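Long-range contact in ditrans,polycis-undecaprenyl-diphosphate synthase ((2E,6E)-farnesyl-diphosphate specific) (PDB 6ACS), which probably condenses eight isopentenyl diphosphates onto farnesyl diphosphate with cis double bonds, making undecaprenyl diphosphate for the carrier lipid of cell wall synthesis: residues V13-D18 with T211-F216. Sequence-based numbering, arbitrary orientation.
Sequences VAIIMD and TLWPEF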
ATOM      1  N   VAL B  13      -9.717  10.448   4.516  1.00 20.09           N
ATOM      2  CA  VAL B  13     -10.440   9.189   4.381  1.00 21.27           C
ATOM      3  C   VAL B  13     -10.496   8.830   2.909  1.00 19.35           C
ATOM      4  O   VAL B  13     -10.783   9.686   2.063  1.00 22.12           O
ATOM      5  CB  VAL B  13     -11.868   9.296   4.947  1.00 23.19           C
ATOM      6  CG1 VAL B  13     -12.622   7.982   4.703  1.00 23.03           C
ATOM      7  CG2 VAL B  13     -11.808   9.633   6.417  1.00 22.61           C
ATOM      8  N   ALA B  14     -10.240   7.563   2.601  1.00 19.65           N
ATOM      9  CA  ALA B  14     -10.378   7.056   1.245  1.00 19.24           C
ATOM     10  C   ALA B  14     -11.387   5.926   1.263  1.00 21.42           C
ATOM     11  O   ALA B  14     -11.445   5.169   2.227  1.00 21.22           O
ATOM     12  CB  ALA B  14      -9.044   6.555   0.689  1.00 18.61           C
ATOM     13  N   ILE B  15     -12.176   5.797   0.195  1.00 22.72           N
ATOM     14  CA  ILE B  15     -13.207   4.759   0.130  1.00 19.13           C
ATOM     15  C   ILE B  15     -13.158   4.044  -1.214  1.00 23.52           C
ATOM     16  O   ILE B  15     -13.220   4.685  -2.272  1.00 23.96           O
ATOM     17  CB  ILE B  15     -14.620   5.330   0.351  1.00 22.75           C
ATOM     18  CG1 ILE B  15     -14.670   6.159   1.632  1.00 23.05           C
ATOM     19  CG2 ILE B  15     -15.634   4.180   0.416  1.00 22.40           C
ATOM     20  CD1 ILE B  15     -16.067   6.744   1.925  1.00 25.51           C
ATOM     21  N   ILE B  16     -13.083   2.717  -1.167  1.00 20.83           N
ATOM     22  CA  ILE B  16     -13.309   1.861  -2.327  1.00 21.69           C
ATOM     23  C   ILE B  16     -14.768   1.447  -2.271  1.00 27.87           C
ATOM     24  O   ILE B  16     -15.166   0.670  -1.394  1.00 24.64           O
ATOM     25  CB  ILE B  16     -12.391   0.640  -2.305  1.00 24.63           C
ATOM     26  CG1 ILE B  16     -10.934   1.096  -2.354  1.00 22.81           C
ATOM     27  CG2 ILE B  16     -12.699  -0.295  -3.476  1.00 24.93           C
ATOM     28  CD1 ILE B  16      -9.977  -0.082  -2.191  1.00 26.01           C
ATOM     29  N   MET B  17     -15.557   2.000  -3.184  1.00 26.16           N
ATOM     30  CA  MET B  17     -17.002   1.810  -3.230  1.00 30.18           C
ATOM     31  C   MET B  17     -17.244   0.571  -4.080  1.00 36.61           C
ATOM     32  O   MET B  17     -17.163   0.625  -5.310  1.00 42.15           O
ATOM     33  CB  MET B  17     -17.667   3.049  -3.823  1.00 27.93           C
ATOM     34  CG  MET B  17     -17.291   4.356  -3.121  1.00 30.73           C
ATOM     35  SD  MET B  17     -17.991   5.839  -3.906  1.00 35.49           S
ATOM     36  CE  MET B  17     -17.083   5.893  -5.448  1.00 34.13           C
ATOM     37  N   ASP B  18     -17.567  -0.546  -3.435  1.00 29.99           N
ATOM     38  CA  ASP B  18     -17.718  -1.817  -4.130  1.00 29.83           C
ATOM     39  C   ASP B  18     -19.022  -2.469  -3.696  1.00 34.87           C
ATOM     40  O   ASP B  18     -19.336  -2.519  -2.504  1.00 29.71           O
ATOM     41  CB  ASP B  18     -16.516  -2.730  -3.831  1.00 30.84           C
ATOM     42  CG  ASP B  18     -16.541  -4.023  -4.620  1.00 43.31           C
ATOM     43  OD1 ASP B  18     -17.283  -4.111  -5.629  1.00 46.29           O
ATOM     44  OD2 ASP B  18     -15.811  -4.957  -4.214  1.00 45.82           O
ATOM     45  N   THR B 211     -20.694  -5.005   3.983  1.00 28.46           N
ATOM     46  CA  THR B 211     -21.779  -4.191   3.453  1.00 30.78           C
ATOM     47  C   THR B 211     -21.499  -3.813   2.005  1.00 32.19           C
ATOM     48  O   THR B 211     -20.398  -3.363   1.678  1.00 28.39           O
ATOM     49  CB  THR B 211     -21.942  -2.927   4.302  1.00 30.60           C
ATOM     50  OG1 THR B 211     -22.263  -3.277   5.659  1.00 30.78           O
ATOM     51  CG2 THR B 211     -23.016  -2.016   3.720  1.00 29.11           C
ATOM     52  N   LEU B 212     -22.481  -4.028   1.127  1.00 31.62           N
ATOM     53  CA  LEU B 212     -22.341  -3.576  -0.251  1.00 31.52           C
ATOM     54  C   LEU B 212     -22.530  -2.064  -0.309  1.00 31.65           C
ATOM     55  O   LEU B 212     -23.326  -1.501   0.446  1.00 32.06           O
ATOM     56  CB  LEU B 212     -23.356  -4.274  -1.158  1.00 32.95           C
ATOM     57  CG  LEU B 212     -23.340  -5.803  -1.108  1.00 34.19           C
ATOM     58  CD1 LEU B 212     -24.395  -6.418  -2.063  1.00 38.80           C
ATOM     59  CD2 LEU B 212     -21.941  -6.345  -1.411  1.00 34.73           C
ATOM     60  N   TRP B 213     -21.792  -1.405  -1.215  1.00 28.76           N
ATOM     61  CA  TRP B 213     -21.811   0.057  -1.273  1.00 30.90           C
ATOM     62  C   TRP B 213     -23.209   0.667  -1.341  1.00 33.84           C
ATOM     63  O   TRP B 213     -23.456   1.642  -0.613  1.00 31.01           O
ATOM     64  CB  TRP B 213     -20.961   0.581  -2.442  1.00 30.16           C
ATOM     65  CG  TRP B 213     -20.995   2.092  -2.518  1.00 30.22           C
ATOM     66  CD1 TRP B 213     -21.615   2.859  -3.469  1.00 32.63           C
ATOM     67  CD2 TRP B 213     -20.431   3.005  -1.577  1.00 30.92           C
ATOM     68  NE1 TRP B 213     -21.449   4.191  -3.185  1.00 34.13           N
ATOM     69  CE2 TRP B 213     -20.728   4.309  -2.025  1.00 30.85           C
ATOM     70  CE3 TRP B 213     -19.691   2.850  -0.400  1.00 29.49           C
ATOM     71  CZ2 TRP B 213     -20.312   5.441  -1.345  1.00 30.94           C
ATOM     72  CZ3 TRP B 213     -19.280   3.986   0.276  1.00 30.11           C
ATOM     73  CH2 TRP B 213     -19.586   5.258  -0.199  1.00 27.72           C
ATOM     74  N   PRO B 214     -24.147   0.188  -2.175  1.00 35.17           N
ATOM     75  CA  PRO B 214     -25.478   0.829  -2.206  1.00 34.36           C
ATOM     76  C   PRO B 214     -26.187   0.815  -0.870  1.00 39.38           C
ATOM     77  O   PRO B 214     -27.087   1.635  -0.647  1.00 43.42           O
ATOM     78  CB  PRO B 214     -26.242   0.019  -3.261  1.00 35.65           C
ATOM     79  CG  PRO B 214     -25.203  -0.587  -4.111  1.00 37.17           C
ATOM     80  CD  PRO B 214     -24.037  -0.862  -3.206  1.00 35.87           C
ATOM     81  N   GLU B 215     -25.812  -0.087   0.031  1.00 38.33           N
ATOM     82  CA  GLU B 215     -26.417  -0.169   1.345  1.00 40.30           C
ATOM     83  C   GLU B 215     -25.544   0.458   2.421  1.00 37.93           C
ATOM     84  O   GLU B 215     -25.868   0.344   3.605  1.00 37.44           O
ATOM     85  CB  GLU B 215     -26.708  -1.629   1.687  1.00 46.08           C
ATOM     86  CG  GLU B 215     -27.926  -2.176   0.989  1.00 60.03           C
ATOM     87  CD  GLU B 215     -27.852  -3.674   0.796  1.00 74.76           C
ATOM     88  OE1 GLU B 215     -26.724  -4.202   0.705  1.00 78.92           O
ATOM     89  OE2 GLU B 215     -28.918  -4.327   0.743  1.00 80.61           O
ATOM     90  N   PHE B 216     -24.439   1.104   2.045  1.00 34.00           N
ATOM     91  CA  PHE B 216     -23.564   1.711   3.038  1.00 29.28           C
ATOM     92  C   PHE B 216     -24.232   2.970   3.579  1.00 33.16           C
ATOM     93  O   PHE B 216     -24.734   3.790   2.808  1.00 41.32           O
ATOM     94  CB  PHE B 216     -22.202   2.033   2.415  1.00 27.09           C
ATOM     95  CG  PHE B 216     -21.127   2.357   3.418  1.00 29.03           C
ATOM     96  CD1 PHE B 216     -20.640   1.378   4.274  1.00 30.25           C
ATOM     97  CD2 PHE B 216     -20.592   3.639   3.495  1.00 32.60           C
ATOM     98  CE1 PHE B 216     -19.641   1.673   5.201  1.00 30.68           C
ATOM     99  CE2 PHE B 216     -19.585   3.938   4.414  1.00 34.12           C
ATOM    100  CZ  PHE B 216     -19.111   2.951   5.268  1.00 32.14           C
TER
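Met17 lies along one face of the Trp213 indole, and the two side chains run alongside each other in the same direction. Its CB sits over the pyrrole half near CD2 of Trp213, 3.6 Å from it. The next carbon, CG, stands almost squarely above the six-membered ring, 3.5 Å from its centroid and 8° off the normal, a CH-pi contact. Held anti to its own carbonyl carbon (chi1 -54°), CG is carried along the indole toward the benzo half. SD then turns obliquely to the CE2-CZ2 side of the ring, 3.5 Å from CZ2 of Trp213, a Met-aromatic contact, and the bend at chi3 leads the terminal methyl away. Ile15, two residues back on the strand, crosses the indole at about a right angle and brings CG2 to 3.7 Å from Trp213 CZ3. The backbones join beside this packing: Trp213 N donates to Asp18 O over 3.0 Å, approaching from above the carbonyl plane, and Thr187 OG1 binds the same oxygen. The side chain of Asp18 leaves the backbone away from the loop; its OD2 forms a salt bridge with Arg186 and its OD1 accepts a hydrogen bond from Asn20 N. The loop between strand 205-208 and helix 218-235 thus packs against the C-terminal end of central strand 12-17 in the parallel sheet of the cis-prenyltransferase fold, where Asp18 is the predicted magnesium-binding and catalytic residue.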